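Local coordinates for uncharacterized protein (Enterococcus faecalis, PDB 3L1W) that belongs to the endonuclease/exonuclease/phosphatase family and may act as a 3'-5' RNA exonuclease, though its function has not been established, at residues 39-45 with 71-77; 5-9 with 239-243; 105-110 with 134-140. All blocks are in the same frame, centred on the assembly; numbering follows the deposited sequence.

Interaction 1: residues 39-45 with 71-77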
loop_
_atom_site.group_PDB
_atom_site.type_symbol
_atom_site.label_atom_id
_atom_site.label_comp_id
_atom_site.label_asym_id
_atom_site.label_seq_id
_atom_site.Cartn_x
_atom_site.Cartn_y
_atom_site.Cartn_z
ATOM N N CYS A 39 -11.974 5.754 -7.537
ATOM C CA CYS A 39 -11.084 5.042 -8.446
ATOM C C CYS A 39 -11.747 4.948 -9.807
ATOM O O CYS A 39 -12.873 4.461 -9.918
ATOM C CB CYS A 39 -10.798 3.624 -7.916
ATOM S SG CYS A 39 -9.504 2.718 -8.848
ATOM N N CYS A 40 -11.053 5.400 -10.849
ATOM C CA CYS A 40 -11.512 5.144 -12.211
ATOM C C CYS A 40 -11.081 3.739 -12.608
ATOM O O CYS A 40 -9.941 3.342 -12.371
ATOM C CB CYS A 40 -10.923 6.167 -13.185
ATOM S SG CYS A 40 -11.679 7.810 -13.037
ATOM N N ILE A 41 -12.003 2.991 -13.206
ATOM C CA ILE A 41 -11.760 1.617 -13.605
ATOM C C ILE A 41 -11.939 1.501 -15.106
ATOM O O ILE A 41 -12.916 2.019 -15.650
ATOM C CB ILE A 41 -12.791 0.677 -12.944
ATOM C CG1 ILE A 41 -12.617 0.662 -11.421
ATOM C CG2 ILE A 41 -12.664 -0.761 -13.486
ATOM C CD1 ILE A 41 -11.290 0.042 -10.970
ATOM N N GLN A 42 -11.008 0.828 -15.783
ATOM C CA GLN A 42 -11.189 0.499 -17.196
ATOM C C GLN A 42 -11.300 -1.009 -17.416
ATOM O O GLN A 42 -10.801 -1.800 -16.611
ATOM C CB GLN A 42 -10.049 1.049 -18.066
ATOM C CG GLN A 42 -9.820 2.550 -17.945
ATOM C CD GLN A 42 -9.040 2.886 -16.687
ATOM O OE1 GLN A 42 -8.098 2.179 -16.327
ATOM N NE2 GLN A 42 -9.419 3.968 -16.019
ATOM N N GLU A 43 -11.954 -1.375 -18.517
ATOM C CA GLU A 43 -12.047 -2.756 -19.021
ATOM C C GLU A 43 -12.913 -3.673 -18.163
ATOM O O GLU A 43 -12.454 -4.706 -17.686
ATOM C CB GLU A 43 -10.660 -3.366 -19.244
ATOM C CG GLU A 43 -9.840 -2.625 -20.296
ATOM C CD GLU A 43 -8.695 -3.445 -20.871
ATOM O OE1 GLU A 43 -8.738 -4.684 -20.786
ATOM O OE2 GLU A 43 -7.755 -2.845 -21.443
ATOM N N VAL A 44 -14.168 -3.290 -17.970
ATOM C CA VAL A 44 -15.093 -4.127 -17.221
ATOM C C VAL A 44 -16.345 -4.455 -18.032
ATOM O O VAL A 44 -17.137 -3.573 -18.377
ATOM C CB VAL A 44 -15.468 -3.497 -15.858
ATOM C CG1 VAL A 44 -14.281 -3.592 -14.908
ATOM C CG2 VAL A 44 -15.920 -2.033 -16.021
ATOM N N ARG A 45 -16.502 -5.735 -18.340
ATOM C CA ARG A 45 -17.741 -6.236 -18.909
ATOM C C ARG A 45 -18.785 -6.295 -17.795
ATOM O O ARG A 45 -18.455 -6.100 -16.616
ATOM C CB ARG A 45 -17.495 -7.604 -19.546
ATOM C CG ARG A 45 -16.582 -7.517 -20.775
ATOM C CD ARG A 45 -16.375 -8.869 -21.455
ATOM N NE ARG A 45 -17.650 -9.501 -21.766
ATOM C CZ ARG A 45 -18.481 -9.082 -22.717
ATOM N NH1 ARG A 45 -19.627 -9.719 -22.924
ATOM N NH2 ARG A 45 -18.172 -8.027 -23.461
ATOM N N GLY A 71 -21.842 -4.490 -23.350
ATOM C CA GLY A 71 -20.465 -4.398 -23.804
ATOM C C GLY A 71 -19.423 -4.134 -22.729
ATOM O O GLY A 71 -19.735 -4.040 -21.543
ATOM N N GLU A 72 -18.172 -4.014 -23.159
ATOM C CA GLU A 72 -17.071 -3.637 -22.271
ATOM C C GLU A 72 -17.247 -2.182 -21.867
ATOM O O GLU A 72 -17.592 -1.333 -22.694
ATOM C CB GLU A 72 -15.728 -3.836 -22.983
ATOM C CG GLU A 72 -14.515 -3.379 -22.180
ATOM C CD GLU A 72 -13.215 -3.500 -22.961
ATOM O OE1 GLU A 72 -13.123 -4.380 -23.846
ATOM O OE2 GLU A 72 -12.281 -2.719 -22.684
ATOM N N GLY A 73 -17.008 -1.884 -20.597
ATOM C CA GLY A 73 -17.312 -0.559 -20.095
ATOM C C GLY A 73 -16.282 0.033 -19.153
ATOM O O GLY A 73 -15.185 -0.497 -18.965
ATOM N N LEU A 74 -16.663 1.163 -18.577
ATOM C CA LEU A 74 -15.842 1.897 -17.629
ATOM C C LEU A 74 -16.636 2.033 -16.346
ATOM O O LEU A 74 -17.865 1.936 -16.351
ATOM C CB LEU A 74 -15.540 3.293 -18.159
ATOM C CG LEU A 74 -14.857 3.402 -19.515
ATOM C CD1 LEU A 74 -14.670 4.866 -19.907
ATOM C CD2 LEU A 74 -13.512 2.659 -19.502
ATOM N N ALA A 75 -15.937 2.257 -15.238
ATOM C CA ALA A 75 -16.621 2.526 -13.984
ATOM C C ALA A 75 -15.884 3.602 -13.227
ATOM O O ALA A 75 -14.674 3.804 -13.407
ATOM C CB ALA A 75 -16.720 1.244 -13.125
ATOM N N ILE A 76 -16.620 4.315 -12.389
ATOM C CA ILE A 76 -15.995 5.142 -11.375
ATOM C C ILE A 76 -16.518 4.651 -10.042
ATOM O O ILE A 76 -17.720 4.679 -9.796
ATOM C CB ILE A 76 -16.323 6.637 -11.554
ATOM C CG1 ILE A 76 -15.817 7.125 -12.910
ATOM C CG2 ILE A 76 -15.666 7.451 -10.421
ATOM C CD1 ILE A 76 -16.240 8.548 -13.247
ATOM N N LEU A 77 -15.612 4.131 -9.219
ATOM C CA LEU A 77 -15.970 3.683 -7.885
ATOM C C LEU A 77 -15.728 4.850 -6.951
ATOM O O LEU A 77 -14.719 5.546 -7.070
ATOM C CB LEU A 77 -15.081 2.505 -7.462
ATOM C CG LEU A 77 -15.081 1.282 -8.376
ATOM C CD1 LEU A 77 -14.166 0.193 -7.823
ATOM C CD2 LEU A 77 -16.503 0.753 -8.555
HETATM O O HOH W 1 -12.614 -0.283 -21.257
HETATM O O HOH W 2 -19.929 -3.295 -18.749
#

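Interaction 2: residues 5-9 with 239-243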
loop_
_atom_site.group_PDB
_atom_site.type_symbol
_atom_site.label_atom_id
_atom_site.label_comp_id
_atom_site.label_asym_id
_atom_site.label_seq_id
_atom_site.Cartn_x
_atom_site.Cartn_y
_atom_site.Cartn_z
ATOM N N THR A 5 -6.522 5.252 -10.543
ATOM C CA THR A 5 -7.056 4.692 -11.770
ATOM C C THR A 5 -6.495 3.275 -11.904
ATOM O O THR A 5 -5.353 3.008 -11.535
ATOM C CB THR A 5 -6.734 5.572 -13.002
ATOM O OG1 THR A 5 -7.227 4.942 -14.194
ATOM C CG2 THR A 5 -5.228 5.805 -13.142
ATOM N N TYR A 6 -7.308 2.357 -12.414
ATOM C CA TYR A 6 -6.896 0.956 -12.473
ATOM C C TYR A 6 -7.590 0.284 -13.646
ATOM O O TYR A 6 -8.825 0.158 -13.668
ATOM C CB TYR A 6 -7.286 0.273 -11.157
ATOM C CG TYR A 6 -6.692 -1.099 -10.881
ATOM C CD1 TYR A 6 -5.584 -1.576 -11.584
ATOM C CD2 TYR A 6 -7.233 -1.910 -9.883
ATOM C CE1 TYR A 6 -5.039 -2.824 -11.296
ATOM C CE2 TYR A 6 -6.697 -3.147 -9.592
ATOM C CZ TYR A 6 -5.607 -3.606 -10.297
ATOM O OH TYR A 6 -5.098 -4.857 -9.989
ATOM N N ASN A 7 -6.799 -0.107 -14.638
ATOM C CA ASN A 7 -7.291 -0.925 -15.725
ATOM C C ASN A 7 -7.211 -2.359 -15.237
ATOM O O ASN A 7 -6.107 -2.884 -15.023
ATOM C CB ASN A 7 -6.425 -0.711 -16.974
ATOM C CG ASN A 7 -6.877 -1.552 -18.156
ATOM O OD1 ASN A 7 -7.317 -2.687 -17.998
ATOM N ND2 ASN A 7 -6.762 -0.996 -19.355
ATOM N N VAL A 8 -8.380 -2.983 -15.043
ATOM C CA VAL A 8 -8.436 -4.274 -14.360
ATOM C C VAL A 8 -8.385 -5.478 -15.277
ATOM O O VAL A 8 -8.494 -6.611 -14.795
ATOM C CB VAL A 8 -9.661 -4.381 -13.410
ATOM C CG1 VAL A 8 -9.595 -3.296 -12.332
ATOM C CG2 VAL A 8 -10.980 -4.327 -14.196
ATOM N N ARG A 9 -8.192 -5.224 -16.578
ATOM C CA ARG A 9 -8.125 -6.255 -17.631
ATOM C C ARG A 9 -9.472 -6.920 -17.930
ATOM O O ARG A 9 -10.076 -7.583 -17.074
ATOM C CB ARG A 9 -7.034 -7.298 -17.332
ATOM C CG ARG A 9 -7.021 -8.507 -18.279
ATOM C CD ARG A 9 -6.581 -8.168 -19.699
ATOM N NE ARG A 9 -6.319 -9.407 -20.441
ATOM C CZ ARG A 9 -5.952 -9.463 -21.715
ATOM N NH1 ARG A 9 -5.800 -8.348 -22.414
ATOM N NH2 ARG A 9 -5.733 -10.648 -22.292
ATOM N N PRO A 239 -2.680 -8.997 -10.066
ATOM C CA PRO A 239 -4.137 -9.120 -10.203
ATOM C C PRO A 239 -4.642 -8.590 -11.551
ATOM O O PRO A 239 -5.667 -9.053 -12.011
ATOM C CB PRO A 239 -4.674 -8.266 -9.045
ATOM C CG PRO A 239 -3.539 -8.181 -8.068
ATOM C CD PRO A 239 -2.300 -8.148 -8.924
ATOM N N SER A 240 -3.937 -7.632 -12.150
ATOM C CA SER A 240 -4.242 -7.152 -13.497
ATOM C C SER A 240 -2.929 -7.037 -14.258
ATOM O O SER A 240 -1.853 -7.135 -13.642
ATOM C CB SER A 240 -4.921 -5.776 -13.463
ATOM O OG SER A 240 -5.142 -5.312 -14.799
ATOM N N ASP A 241 -2.998 -6.837 -15.578
ATOM C CA ASP A 241 -1.777 -6.612 -16.351
ATOM C C ASP A 241 -1.328 -5.151 -16.317
ATOM O O ASP A 241 -0.306 -4.793 -16.908
ATOM C CB ASP A 241 -1.866 -7.162 -17.795
ATOM C CG ASP A 241 -3.045 -6.604 -18.589
ATOM O OD1 ASP A 241 -3.865 -5.834 -18.048
ATOM O OD2 ASP A 241 -3.147 -6.967 -19.783
ATOM N N HIS A 242 -2.099 -4.315 -15.615
ATOM C CA HIS A 242 -1.645 -2.979 -15.226
ATOM C C HIS A 242 -1.477 -2.918 -13.715
ATOM O O HIS A 242 -2.190 -3.605 -12.984
ATOM C CB HIS A 242 -2.697 -1.922 -15.565
ATOM C CG HIS A 242 -2.983 -1.774 -17.023
ATOM N ND1 HIS A 242 -2.829 -0.575 -17.691
ATOM C CD2 HIS A 242 -3.477 -2.651 -17.927
ATOM C CE1 HIS A 242 -3.179 -0.734 -18.956
ATOM N NE2 HIS A 242 -3.589 -1.980 -19.121
ATOM N N PHE A 243 -0.583 -2.059 -13.247
ATOM C CA PHE A 243 -0.599 -1.660 -11.834
ATOM C C PHE A 243 -1.622 -0.544 -11.668
ATOM O O PHE A 243 -1.765 0.299 -12.551
ATOM C CB PHE A 243 0.756 -1.083 -11.412
ATOM C CG PHE A 243 1.894 -2.054 -11.501
ATOM C CD1 PHE A 243 1.741 -3.353 -11.048
ATOM C CD2 PHE A 243 3.130 -1.656 -12.005
ATOM C CE1 PHE A 243 2.804 -4.256 -11.110
ATOM C CE2 PHE A 243 4.199 -2.548 -12.062
ATOM C CZ PHE A 243 4.035 -3.848 -11.618
HETATM O O HOH W 3 -2.457 -5.224 -10.703
HETATM O O HOH W 4 -4.083 0.857 -14.236
HETATM O O HOH W 5 -5.698 -4.584 -19.545
#

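Interaction 3: residues 105-110 with 134-140. With SO4 (sulfate ion), chain H.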
loop_
_atom_site.group_PDB
_atom_site.type_symbol
_atom_site.label_atom_id
_atom_site.label_comp_id
_atom_site.label_asym_id
_atom_site.label_seq_id
_atom_site.Cartn_x
_atom_site.Cartn_y
_atom_site.Cartn_z
ATOM N N GLU A 105 -11.193 7.051 -37.262
ATOM C CA GLU A 105 -9.834 6.547 -37.106
ATOM C C GLU A 105 -9.758 5.341 -36.175
ATOM O O GLU A 105 -8.719 4.692 -36.092
ATOM C CB GLU A 105 -8.924 7.640 -36.536
ATOM C CG GLU A 105 -8.961 8.962 -37.285
ATOM C CD GLU A 105 -7.718 9.189 -38.107
ATOM O OE1 GLU A 105 -7.352 8.281 -38.884
ATOM O OE2 GLU A 105 -7.106 10.271 -37.975
ATOM N N ALA A 106 -10.841 5.060 -35.456
ATOM C CA ALA A 106 -10.782 4.095 -34.358
ATOM C C ALA A 106 -11.228 2.710 -34.790
ATOM O O ALA A 106 -11.918 2.559 -35.793
ATOM C CB ALA A 106 -11.622 4.572 -33.169
ATOM N N GLY A 107 -10.841 1.703 -34.013
ATOM C CA GLY A 107 -11.167 0.326 -34.344
ATOM C C GLY A 107 -12.420 -0.215 -33.677
ATOM O O GLY A 107 -12.851 -1.332 -33.957
ATOM N N CYS A 108 -13.012 0.570 -32.786
ATOM C CA CYS A 108 -14.180 0.114 -32.045
ATOM C C CYS A 108 -14.826 1.289 -31.323
ATOM O O CYS A 108 -14.200 2.336 -31.166
ATOM C CB CYS A 108 -13.770 -0.956 -31.027
ATOM S SG CYS A 108 -12.696 -0.344 -29.694
ATOM N N PRO A 109 -16.080 1.123 -30.885
ATOM C CA PRO A 109 -16.687 2.185 -30.081
ATOM C C PRO A 109 -15.874 2.385 -28.812
ATOM O O PRO A 109 -15.370 1.411 -28.237
ATOM C CB PRO A 109 -18.080 1.629 -29.752
ATOM C CG PRO A 109 -18.323 0.557 -30.765
ATOM C CD PRO A 109 -16.979 -0.030 -31.045
ATOM N N ARG A 110 -15.701 3.641 -28.413
ATOM C CA ARG A 110 -15.028 3.971 -27.168
ATOM C C ARG A 110 -15.879 5.010 -26.480
ATOM O O ARG A 110 -16.496 5.850 -27.141
ATOM C CB ARG A 110 -13.640 4.564 -27.422
ATOM C CG ARG A 110 -12.655 3.603 -28.039
ATOM C CD ARG A 110 -11.991 2.750 -26.990
ATOM N NE ARG A 110 -11.168 1.719 -27.610
ATOM C CZ ARG A 110 -10.491 0.803 -26.932
ATOM N NH1 ARG A 110 -10.527 0.803 -25.606
ATOM N NH2 ARG A 110 -9.771 -0.104 -27.578
ATOM N N ASP A 134 -8.203 4.554 -27.640
ATOM C CA ASP A 134 -8.042 3.441 -28.562
ATOM C C ASP A 134 -6.593 2.974 -28.631
ATOM O O ASP A 134 -5.672 3.784 -28.596
ATOM C CB ASP A 134 -8.503 3.882 -29.959
ATOM C CG ASP A 134 -9.261 2.805 -30.690
ATOM O OD1 ASP A 134 -10.313 2.363 -30.189
ATOM O OD2 ASP A 134 -8.813 2.403 -31.777
ATOM N N HIS A 135 -6.384 1.668 -28.728
ATOM C CA HIS A 135 -5.030 1.133 -28.843
ATOM C C HIS A 135 -4.530 1.126 -30.289
ATOM O O HIS A 135 -3.340 0.981 -30.544
ATOM C CB HIS A 135 -4.954 -0.288 -28.271
ATOM C CG HIS A 135 -5.908 -1.255 -28.909
ATOM N ND1 HIS A 135 -5.639 -1.889 -30.103
ATOM C CD2 HIS A 135 -7.121 -1.704 -28.509
ATOM C CE1 HIS A 135 -6.649 -2.681 -30.416
ATOM N NE2 HIS A 135 -7.562 -2.588 -29.467
ATOM N N ILE A 136 -5.438 1.300 -31.236
ATOM C CA ILE A 136 -5.114 1.072 -32.639
ATOM C C ILE A 136 -3.989 1.965 -33.189
ATOM O O ILE A 136 -3.116 1.489 -33.915
ATOM C CB ILE A 136 -6.391 1.178 -33.512
ATOM C CG1 ILE A 136 -6.203 0.477 -34.849
ATOM C CG2 ILE A 136 -6.790 2.621 -33.721
ATOM C CD1 ILE A 136 -7.409 0.616 -35.749
ATOM N N SER A 137 -3.997 3.252 -32.843
ATOM C CA SER A 137 -3.015 4.174 -33.402
ATOM C C SER A 137 -2.928 5.471 -32.622
ATOM O O SER A 137 -3.854 5.836 -31.900
ATOM C CB SER A 137 -3.370 4.501 -34.854
ATOM O OG SER A 137 -4.467 5.404 -34.912
ATOM N N ALA A 138 -1.807 6.167 -32.765
ATOM C CA ALA A 138 -1.646 7.475 -32.147
ATOM C C ALA A 138 -2.675 8.475 -32.682
ATOM O O ALA A 138 -3.152 9.337 -31.945
ATOM C CB ALA A 138 -0.231 7.998 -32.355
ATOM N N HIS A 139 -3.013 8.369 -33.964
ATOM C CA HIS A 139 -4.008 9.267 -34.538
ATOM C C HIS A 139 -5.375 9.052 -33.899
ATOM O O HIS A 139 -6.088 10.012 -33.614
ATOM C CB HIS A 139 -4.092 9.109 -36.063
ATOM C CG HIS A 139 -2.946 9.732 -36.795
ATOM N ND1 HIS A 139 -2.489 9.258 -38.008
ATOM C CD2 HIS A 139 -2.160 10.790 -36.484
ATOM C CE1 HIS A 139 -1.474 10.001 -38.414
ATOM N NE2 HIS A 139 -1.255 10.937 -37.507
ATOM N N ALA A 140 -5.735 7.793 -33.666
ATOM C CA ALA A 140 -6.994 7.471 -33.000
ATOM C C ALA A 140 -7.034 8.011 -31.576
ATOM O O ALA A 140 -8.079 8.449 -31.095
ATOM C CB ALA A 140 -7.229 5.967 -32.988
HETATM S S SO4 H . 0.883 4.240 -34.665
HETATM O O1 SO4 H . 0.616 2.862 -34.248
HETATM O O2 SO4 H . 0.563 5.159 -33.582
HETATM O O3 SO4 H . 2.295 4.371 -35.011
HETATM O O4 SO4 H . 0.072 4.567 -35.838
HETATM O O HOH W 6 -6.220 12.135 -35.368
#

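Interaction 1: residues 39-45 with 71-77
I41 and A75 face one another as a hydrogen-bonded antiparallel pair: I41 N donates to A75 O over 2.8 Å, and A75 N donates back to I41 O. C39 and L77 repeat the exchange at the far end, and between the two pairs C40 lies against I76 in a non-hydrogen-bonded pair, where I76 CA sends a CA-H...O contact to C39 O. On the face carrying I41, A75 and L77, the pairing brings I41 CB to 4.0 Å from A75 CB. With chi1 at -65°, I41 CG1 is anti to the carbonyl carbon and beside the backbone N, which sends it askew to the L77 side chain, touching L77 CD1 at 3.9 Å. On the reverse face C40 SG rests on I76 CG1, and L74 CD2 lies over the root of Q42, 3.9 Å from Q42 CA.

The ladder slips at E43. E43 and V44 both oppose G73, a G1 beta bulge with E43 in the left-handed region (phi 70°). V44 N reaches G73 O in a nearly straight bond of 3.1 Å, while G73 N donates back to V44 O at 2.8 Å. Water links V44 O to G71 O. The side chains of E43 and E72 run alongside, pointing the same way, E72 OE2 lying 3.4 Å from E43 CG. The carboxylate of E43 is held by V10 N and N7 ND2.

Farther out, N130 bonds both I41 O and Q42 NE2, and T5 OG1 takes a second bond from Q42 NE2. A Gln-Glu pair near the end of this strand is a hallmark of the DNase I-like fold, and the placing of E43 is consistent with the metal-binding glutamate of its relatives.

Interaction 2: residues 5-9 with 239-243
The amide of N7 lies flat on the imidazole of H242, the two planes only 11° apart. N7 CB sits 3.5 Å above the centre of the ring, almost on its normal, in a CH-pi contact, and the amide continues outward over the NE2 side. CG of N7 is anti to the backbone N (chi1 179°), which carries the amide out over that face. N7 ND2 and H242 NE2 come within 3.3 Å but at too poor an angle to bond; ND2 is bonded to D166 OD2 and E43 OE2, while H242 ND1 bonds D215 OD2. N7 OD1 bends back to accept from R9 N at 3.0 Å, an Asx turn, and a water joins it to D241 OD1.

Beside the stack, S240 OG donates to N7 O over 2.6 Å, in the carbonyl plane and on a lone pair. This bond ties the loop to the end of strand 2-7; H242 N, donating to the same hydroxyl oxygen, adds only weakly. Asn at the end of the first strand and a Ser-Asp-His loop ahead of the last are signature elements of the DNase I-like fold; in relatives the histidine, paired with an aspartate, belongs to the catalytic site, and H242 with D215 fits that role.

Y6 presents its ring edge rather than a face: CE1 lies 3.4 Å from H242 O, close to the ring plane, and OH touches P239 CB at 3.6 Å, the two side chains meeting at about a right angle. A water ties Y6 OH to S240 N and H242 O. V8 CG1 lies over one face of the Y6 ring, toward its rim. R9 crosses D241 steeply, its NH1 4.0 Å from OD2, a long charge pairing with no N-H aimed at the oxygen; the R9 NE salt bridge goes to D15.

Interaction 3: residues 105-110 with 134-140
R110 lays one face of its guanidinium over the backbone of D134, near CA and N, and turns an edge to the imidazole of H135, where NH2 comes 3.2 Å from H135 CD2. The two flat groups stand nearly upright to each other, 84° apart. The carboxylate of D134 likewise stands square to the guanidinium. Its OD1 is met on the anti side, somewhat out of the carboxylate plane, by R110 NE at 2.8 Å in a salt bridge of a single N-H, with an angle of 148°. C108 SG rests 3.6 Å from the same oxygen. The other oxygen, OD2, faces G107 N, a less certain bond because OD2 is crowded in the model.

Ahead of G107, E105 and A106 run along the start of helix 138-151. A140 CB lies 3.7 Å from E105 O, and E105 OE2 reaches H139 CB at 3.8 Å, its carboxylate only mildly tilted against the imidazole. A water weakly bound to OE2 links it to H139 O.

R141 bonds D134 O from within the helix. S137 OG, folded back by chi1 of 75°, accepts from A140 N at 3.0 Å and so N-caps the helix, while A138 N donates to O2 of a sulfate, probably from the crystallisation liquor, at 2.7 Å. A serine N-cap with an anion bound at a first-turn amide is typical of a helix N terminus.

How the interactions relate
Strand 2-7 runs into the 5-9 segment, whose partner 239-243 lies far along the chain, so interaction 2 closes a loop spanning nearly the whole fold. Inside it, 39-45 pairs with 71-77 after a loop of 25 residues, containing helix 46-55 and strand 59-64; this is interaction 1. Interaction 3 follows in series, joining the loop before strand 111-119 to the start of helix 138-151, around strands 111-119 and 126-132 of the second sheet. Both later contacts nest in interaction 2 and none cross. Interactions 1 and 2 touch through neighbouring strands 38-44 and 2-7 of one sheet; interaction 3 stands apart, its centre about 18 Å from that of interaction 1.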